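Local coordinates for protein tRNA (cytosine(72)-C(5))-methyltransferase (Pyrococcus horikoshii, PDB 5ZVE) that transfers a methyl group from S-adenosyl-L-methionine to C5 of cytosine 72 in several tRNAs, a modification that appears to slightly raise their thermal stability, at residues E31-Y36 against G280-L285; E57-L62 against L71-E76. All blocks are in the same frame, centred on the assembly; numbering follows the deposited sequence.

Contact 1 of 2, residues E31-Y36 against G280-L285; sequences EPVEHY and GVRPKL
Arg282 and Glu34 carry the charge here, in a two-point, end-on salt bridge. Arg282 NH2 reaches Glu34 OE2 at 3.1 Å in a nearly straight bond (171°) that lies in the guanidinium plane but comes down on the carboxylate from above its plane. NH1 of Arg282 meets the syn side of Glu34 OE1, also at 3.1 Å, and the two flat groups are turned 54° from each other. The arginine chain runs extended to CG and CD, then bends at chi3 (73°), which swings NE toward Glu31 O: Arg282 NE donates to Glu31 O at 3.0 Å, a bent bond, tilted from both the carbonyl and the guanidinium planes. Thr371 O takes a further bond from NH1.

Residues 31-36 lead from helix 19-29 into strand 35-40 of the ferredoxin-like region, while 280-285 is a loop of the class I methyltransferase domain, so these bonds tie two domains together. The side chain of Arg282 lies about 9 Å from that of Cys323, the predicted nucleophile. A leucine in place of Arg282 would probably leave the Glu34 carboxylate without its main partner and Glu31 O without the NE donor.

Packing surrounds the charged pair: Val33 CA lies over one guanidinium face, offset toward its rim. The apolar contacts are Val33 CG1 on Arg282 CD at 4.0 Å and Pro283, after its cis peptide bond, with CB 4.2 Å from Pro32 CD. A water accepts from Val33 N and donates weakly to Arg282 O.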
loop_
_atom_site.group_PDB
_atom_site.type_symbol
_atom_site.label_atom_id
_atom_site.label_comp_id
_atom_site.label_asym_id
_atom_site.label_seq_id
_atom_site.Cartn_x
_atom_site.Cartn_y
_atom_site.Cartn_z
ATOM N N GLU A 31 6.099 -9.215 -8.323
ATOM C CA GLU A 31 4.781 -9.838 -8.413
ATOM C C GLU A 31 3.779 -9.184 -7.460
ATOM O O GLU A 31 4.171 -8.590 -6.453
ATOM C CB GLU A 31 4.878 -11.335 -8.098
ATOM C CG GLU A 31 5.989 -12.082 -8.823
ATOM C CD GLU A 31 6.083 -13.535 -8.380
ATOM O OE1 GLU A 31 5.341 -13.925 -7.453
ATOM O OE2 GLU A 31 6.901 -14.285 -8.952
ATOM N N PRO A 32 2.477 -9.287 -7.780
ATOM C CA PRO A 32 1.452 -8.807 -6.848
ATOM C C PRO A 32 1.464 -9.632 -5.568
ATOM O O PRO A 32 1.985 -10.749 -5.572
ATOM C CB PRO A 32 0.140 -9.003 -7.620
ATOM C CG PRO A 32 0.547 -9.187 -9.057
ATOM C CD PRO A 32 1.892 -9.829 -9.016
ATOM N N VAL A 33 0.902 -9.094 -4.493
ATOM C CA VAL A 33 0.871 -9.826 -3.235
ATOM C C VAL A 33 0.109 -11.129 -3.441
ATOM O O VAL A 33 -0.845 -11.186 -4.225
ATOM C CB VAL A 33 0.239 -9.000 -2.093
ATOM C CG1 VAL A 33 1.047 -7.721 -1.860
ATOM C CG2 VAL A 33 -1.219 -8.679 -2.384
ATOM N N GLU A 34 0.573 -12.185 -2.779
ATOM C CA GLU A 34 -0.049 -13.498 -2.900
ATOM C C GLU A 34 -1.383 -13.520 -2.164
ATOM O O GLU A 34 -2.330 -14.187 -2.590
ATOM C CB GLU A 34 0.880 -14.590 -2.360
ATOM C CG GLU A 34 2.172 -14.782 -3.157
ATOM C CD GLU A 34 3.239 -13.725 -2.871
ATOM O OE1 GLU A 34 2.991 -12.802 -2.068
ATOM O OE2 GLU A 34 4.337 -13.826 -3.453
ATOM N N HIS A 35 -1.442 -12.794 -1.051
ATOM C CA HIS A 35 -2.669 -12.664 -0.273
ATOM C C HIS A 35 -3.159 -11.222 -0.313
ATOM O O HIS A 35 -2.526 -10.318 0.247
ATOM C CB HIS A 35 -2.457 -13.111 1.176
ATOM C CG HIS A 35 -2.316 -14.594 1.342
ATOM N ND1 HIS A 35 -2.177 -15.195 2.572
ATOM C CD2 HIS A 35 -2.275 -15.593 0.425
ATOM C CE1 HIS A 35 -2.074 -16.505 2.413
ATOM N NE2 HIS A 35 -2.127 -16.770 1.121
ATOM N N TYR A 36 -4.291 -11.009 -0.972
ATOM C CA TYR A 36 -4.821 -9.665 -1.164
ATOM C C TYR A 36 -5.830 -9.341 -0.072
ATOM O O TYR A 36 -6.941 -9.889 -0.054
ATOM C CB TYR A 36 -5.461 -9.536 -2.548
ATOM C CG TYR A 36 -5.905 -8.136 -2.893
ATOM C CD1 TYR A 36 -4.980 -7.101 -3.002
ATOM C CD2 TYR A 36 -7.242 -7.845 -3.113
ATOM C CE1 TYR A 36 -5.380 -5.818 -3.323
ATOM C CE2 TYR A 36 -7.651 -6.562 -3.431
ATOM C CZ TYR A 36 -6.717 -5.555 -3.534
ATOM O OH TYR A 36 -7.124 -4.281 -3.852
ATOM N N GLY A 280 9.038 -1.089 -0.975
ATOM C CA GLY A 280 8.374 -2.333 -0.628
ATOM C C GLY A 280 7.058 -2.598 -1.340
ATOM O O GLY A 280 6.475 -3.668 -1.183
ATOM N N VAL A 281 6.582 -1.635 -2.125
ATOM C CA VAL A 281 5.253 -1.755 -2.704
ATOM C C VAL A 281 5.235 -2.758 -3.852
ATOM O O VAL A 281 6.219 -2.933 -4.567
ATOM C CB VAL A 281 4.705 -0.391 -3.191
ATOM C CG1 VAL A 281 4.757 0.637 -2.074
ATOM C CG2 VAL A 281 5.454 0.093 -4.408
ATOM N N ARG A 282 4.106 -3.439 -3.994
ATOM C CA ARG A 282 3.949 -4.473 -5.004
ATOM C C ARG A 282 2.684 -4.205 -5.815
ATOM O O ARG A 282 1.721 -3.647 -5.292
ATOM C CB ARG A 282 3.907 -5.856 -4.344
ATOM C CG ARG A 282 5.152 -6.173 -3.526
ATOM C CD ARG A 282 4.990 -7.460 -2.739
ATOM N NE ARG A 282 5.044 -8.630 -3.606
ATOM C CZ ARG A 282 4.779 -9.869 -3.209
ATOM N NH1 ARG A 282 4.435 -10.107 -1.950
ATOM N NH2 ARG A 282 4.855 -10.870 -4.071
ATOM N N PRO A 283 2.693 -4.570 -7.109
ATOM C CA PRO A 283 3.833 -5.146 -7.822
ATOM C C PRO A 283 4.827 -4.072 -8.248
ATOM O O PRO A 283 4.446 -2.917 -8.425
ATOM C CB PRO A 283 3.184 -5.798 -9.039
ATOM C CG PRO A 283 2.013 -4.931 -9.321
ATOM C CD PRO A 283 1.522 -4.417 -7.991
ATOM N N LYS A 284 6.088 -4.459 -8.389
ATOM C CA LYS A 284 7.131 -3.537 -8.801
ATOM C C LYS A 284 7.618 -3.910 -10.199
ATOM O O LYS A 284 8.564 -4.685 -10.350
ATOM C CB LYS A 284 8.285 -3.551 -7.797
ATOM C CG LYS A 284 9.328 -2.475 -8.020
ATOM C CD LYS A 284 8.768 -1.083 -7.782
ATOM C CE LYS A 284 8.480 -0.861 -6.307
ATOM N NZ LYS A 284 8.182 0.570 -6.011
ATOM N N LEU A 285 6.944 -3.380 -11.217
ATOM C CA LEU A 285 7.304 -3.645 -12.607
ATOM C C LEU A 285 8.691 -3.076 -12.915
ATOM O O LEU A 285 9.554 -3.782 -13.432
ATOM C CB LEU A 285 6.256 -3.066 -13.562
ATOM C CG LEU A 285 4.998 -3.907 -13.831
ATOM C CD1 LEU A 285 4.158 -4.101 -12.577
ATOM C CD2 LEU A 285 4.161 -3.296 -14.944
HETATM O O HOH W 1 0.224 -6.467 -5.014
#

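Contact 2 of 2, residues E57-L62 against L71-E76; sequences EGLKPL and LYFVRE
Leu71 opens the contact by bringing its CA to Leu62 O, a CA-H...O contact of 3.2 Å, while its CD1 reaches Pro61 CB more loosely. The side chain also touches Ile38 of strand 35-40 and Ile51 of helix 47-56.

Tyr72 pairs with Leu62 in both directions. Leu62 N donates to Tyr72 O at 2.8 Å and Tyr72 N returns the bond to Leu62 O at the same length. The Tyr72 ring stands with CG between its own backbone N and carbonyl carbon (chi1 69°), which turns the ring toward the Leu62 side chain. Leu62 CB then sits over one ring face, 3.9 Å from the centroid and 18° off the normal, a CH-pi contact, and Leu62 CD1 continues across to CE1 of Tyr72.

This hydrogen-bonded antiparallel pair joins the short edge strand 62-63 to strand 70-74 in the four-stranded antiparallel sheet of the ferredoxin-like region; the chain enters it from helix 47-56, which ends in a Schellman motif with Gly58 at C-prime.

Phe73 points its ring the other way, into the interior. Its CE2 atom is the meeting point, 3.8 Å from Leu59 CB and equally near Pro61 CB, and Leu54 of the helix packs on the ring as well.

At Val74 direct backbone pairing gives way to water, which accepts from Val74 N and donates to Lys60 O. Val74 CG2 still touches Leu62 CD1 at 3.6 Å, on the face of the sheet that carries Tyr72.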
loop_
_atom_site.group_PDB
_atom_site.type_symbol
_atom_site.label_atom_id
_atom_site.label_comp_id
_atom_site.label_asym_id
_atom_site.label_seq_id
_atom_site.Cartn_x
_atom_site.Cartn_y
_atom_site.Cartn_z
ATOM N N GLU A 57 -21.229 -12.832 -4.478
ATOM C CA GLU A 57 -20.666 -12.293 -5.712
ATOM C C GLU A 57 -19.648 -13.240 -6.347
ATOM O O GLU A 57 -18.975 -12.875 -7.310
ATOM C CB GLU A 57 -20.012 -10.933 -5.451
ATOM C CG GLU A 57 -20.957 -9.863 -4.909
ATOM C CD GLU A 57 -21.719 -9.131 -6.003
ATOM O OE1 GLU A 57 -21.912 -7.902 -5.871
ATOM O OE2 GLU A 57 -22.129 -9.779 -6.990
ATOM N N GLY A 58 -19.539 -14.452 -5.807
ATOM C CA GLY A 58 -18.637 -15.451 -6.355
ATOM C C GLY A 58 -17.210 -15.364 -5.842
ATOM O O GLY A 58 -16.313 -16.032 -6.358
ATOM N N LEU A 59 -16.987 -14.531 -4.833
ATOM C CA LEU A 59 -15.644 -14.338 -4.309
ATOM C C LEU A 59 -15.329 -15.367 -3.227
ATOM O O LEU A 59 -16.238 -15.926 -2.609
ATOM C CB LEU A 59 -15.491 -12.919 -3.765
ATOM C CG LEU A 59 -15.846 -11.834 -4.786
ATOM C CD1 LEU A 59 -15.546 -10.450 -4.240
ATOM C CD2 LEU A 59 -15.110 -12.068 -6.100
ATOM N N LYS A 60 -14.041 -15.619 -3.008
ATOM C CA LYS A 60 -13.620 -16.591 -2.000
ATOM C C LYS A 60 -12.779 -15.945 -0.897
ATOM O O LYS A 60 -11.581 -16.208 -0.779
ATOM C CB LYS A 60 -12.850 -17.736 -2.657
ATOM C CG LYS A 60 -13.720 -18.585 -3.578
ATOM C CD LYS A 60 -12.921 -19.676 -4.269
ATOM C CE LYS A 60 -13.842 -20.597 -5.059
ATOM N NZ LYS A 60 -13.098 -21.681 -5.756
ATOM N N PRO A 61 -13.410 -15.104 -0.070
ATOM C CA PRO A 61 -12.634 -14.435 0.974
ATOM C C PRO A 61 -12.190 -15.424 2.039
ATOM O O PRO A 61 -12.918 -16.368 2.338
ATOM C CB PRO A 61 -13.623 -13.417 1.538
ATOM C CG PRO A 61 -14.948 -14.099 1.382
ATOM C CD PRO A 61 -14.860 -14.899 0.100
ATOM N N LEU A 62 -10.998 -15.225 2.586
ATOM C CA LEU A 62 -10.523 -16.062 3.677
ATOM C C LEU A 62 -10.264 -15.202 4.907
ATOM O O LEU A 62 -9.889 -14.034 4.785
ATOM C CB LEU A 62 -9.260 -16.819 3.265
ATOM C CG LEU A 62 -9.388 -17.705 2.029
ATOM C CD1 LEU A 62 -8.053 -18.329 1.683
ATOM C CD2 LEU A 62 -10.435 -18.785 2.276
ATOM N N LEU A 71 -9.709 -9.837 6.025
ATOM C CA LEU A 71 -10.081 -10.845 5.034
ATOM C C LEU A 71 -9.109 -10.759 3.883
ATOM O O LEU A 71 -8.670 -9.667 3.531
ATOM C CB LEU A 71 -11.507 -10.642 4.518
ATOM C CG LEU A 71 -12.683 -11.015 5.421
ATOM C CD1 LEU A 71 -13.983 -10.577 4.787
ATOM C CD2 LEU A 71 -12.695 -12.498 5.687
ATOM N N TYR A 72 -8.770 -11.894 3.281
ATOM C CA TYR A 72 -7.879 -11.847 2.134
ATOM C C TYR A 72 -8.312 -12.790 1.021
ATOM O O TYR A 72 -9.026 -13.769 1.248
ATOM C CB TYR A 72 -6.431 -12.143 2.564
ATOM C CG TYR A 72 -6.170 -13.563 3.008
ATOM C CD1 TYR A 72 -5.811 -14.540 2.087
ATOM C CD2 TYR A 72 -6.270 -13.927 4.349
ATOM C CE1 TYR A 72 -5.570 -15.840 2.483
ATOM C CE2 TYR A 72 -6.032 -15.229 4.755
ATOM C CZ TYR A 72 -5.683 -16.181 3.815
ATOM O OH TYR A 72 -5.443 -17.480 4.198
ATOM N N PHE A 73 -7.882 -12.465 -0.191
ATOM C CA PHE A 73 -8.164 -13.287 -1.353
ATOM C C PHE A 73 -6.863 -13.858 -1.880
ATOM O O PHE A 73 -5.838 -13.174 -1.899
ATOM C CB PHE A 73 -8.871 -12.476 -2.441
ATOM C CG PHE A 73 -10.124 -11.792 -1.972
ATOM C CD1 PHE A 73 -10.068 -10.560 -1.345
ATOM C CD2 PHE A 73 -11.362 -12.392 -2.156
ATOM C CE1 PHE A 73 -11.222 -9.934 -0.912
ATOM C CE2 PHE A 73 -12.518 -11.772 -1.727
ATOM C CZ PHE A 73 -12.450 -10.542 -1.101
ATOM N N VAL A 74 -6.893 -15.121 -2.277
ATOM C CA VAL A 74 -5.691 -15.754 -2.783
ATOM C C VAL A 74 -5.486 -15.335 -4.236
ATOM O O VAL A 74 -6.418 -15.355 -5.045
ATOM C CB VAL A 74 -5.761 -17.289 -2.670
ATOM C CG1 VAL A 74 -4.513 -17.920 -3.260
ATOM C CG2 VAL A 74 -5.917 -17.702 -1.208
ATOM N N ARG A 75 -4.253 -14.973 -4.559
ATOM C CA ARG A 75 -3.898 -14.511 -5.892
ATOM C C ARG A 75 -3.815 -15.675 -6.879
ATOM O O ARG A 75 -3.457 -16.788 -6.506
ATOM C CB ARG A 75 -2.571 -13.752 -5.823
ATOM C CG ARG A 75 -1.988 -13.352 -7.156
ATOM C CD ARG A 75 -0.722 -14.141 -7.414
ATOM N NE ARG A 75 0.473 -13.401 -7.048
ATOM C CZ ARG A 75 1.678 -13.943 -6.901
ATOM N NH1 ARG A 75 1.849 -15.247 -7.068
ATOM N NH2 ARG A 75 2.713 -13.176 -6.586
ATOM N N GLU A 76 -4.157 -15.411 -8.136
ATOM C CA GLU A 76 -4.041 -16.411 -9.192
ATOM C C GLU A 76 -2.890 -16.054 -10.130
ATOM O O GLU A 76 -2.712 -14.892 -10.493
ATOM C CB GLU A 76 -5.352 -16.514 -9.974
ATOM C CG GLU A 76 -6.529 -16.988 -9.125
ATOM C CD GLU A 76 -7.853 -16.943 -9.869
ATOM O OE1 GLU A 76 -7.868 -16.527 -11.045
ATOM O OE2 GLU A 76 -8.884 -17.312 -9.267
HETATM O O HOH W 2 -9.181 -16.658 -2.141
#

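Contact 1 joins two domains, its centre about 9 Å from the centre of the chain; contact 2 stays within the ferredoxin-like region, its centre about 18 Å out from the same point, on an edge of the sheet. Both are partly buried, but only contact 2 includes exposed touching residues. The first depends on charged groups and carbonyls, the second on paired backbone amides, with buried Pro61 and Phe73 on the inner side and exposed Leu62 and Val74 on the other. Strands 35-40 and 70-74 are neighbours: Tyr36 O takes a probable bond from Phe73 N, and His35 stacks with Tyr72. Arg75 NH2 couples them further, forming a salt bridge with Glu31 OE1 and a hydrogen bond to Pro32 O.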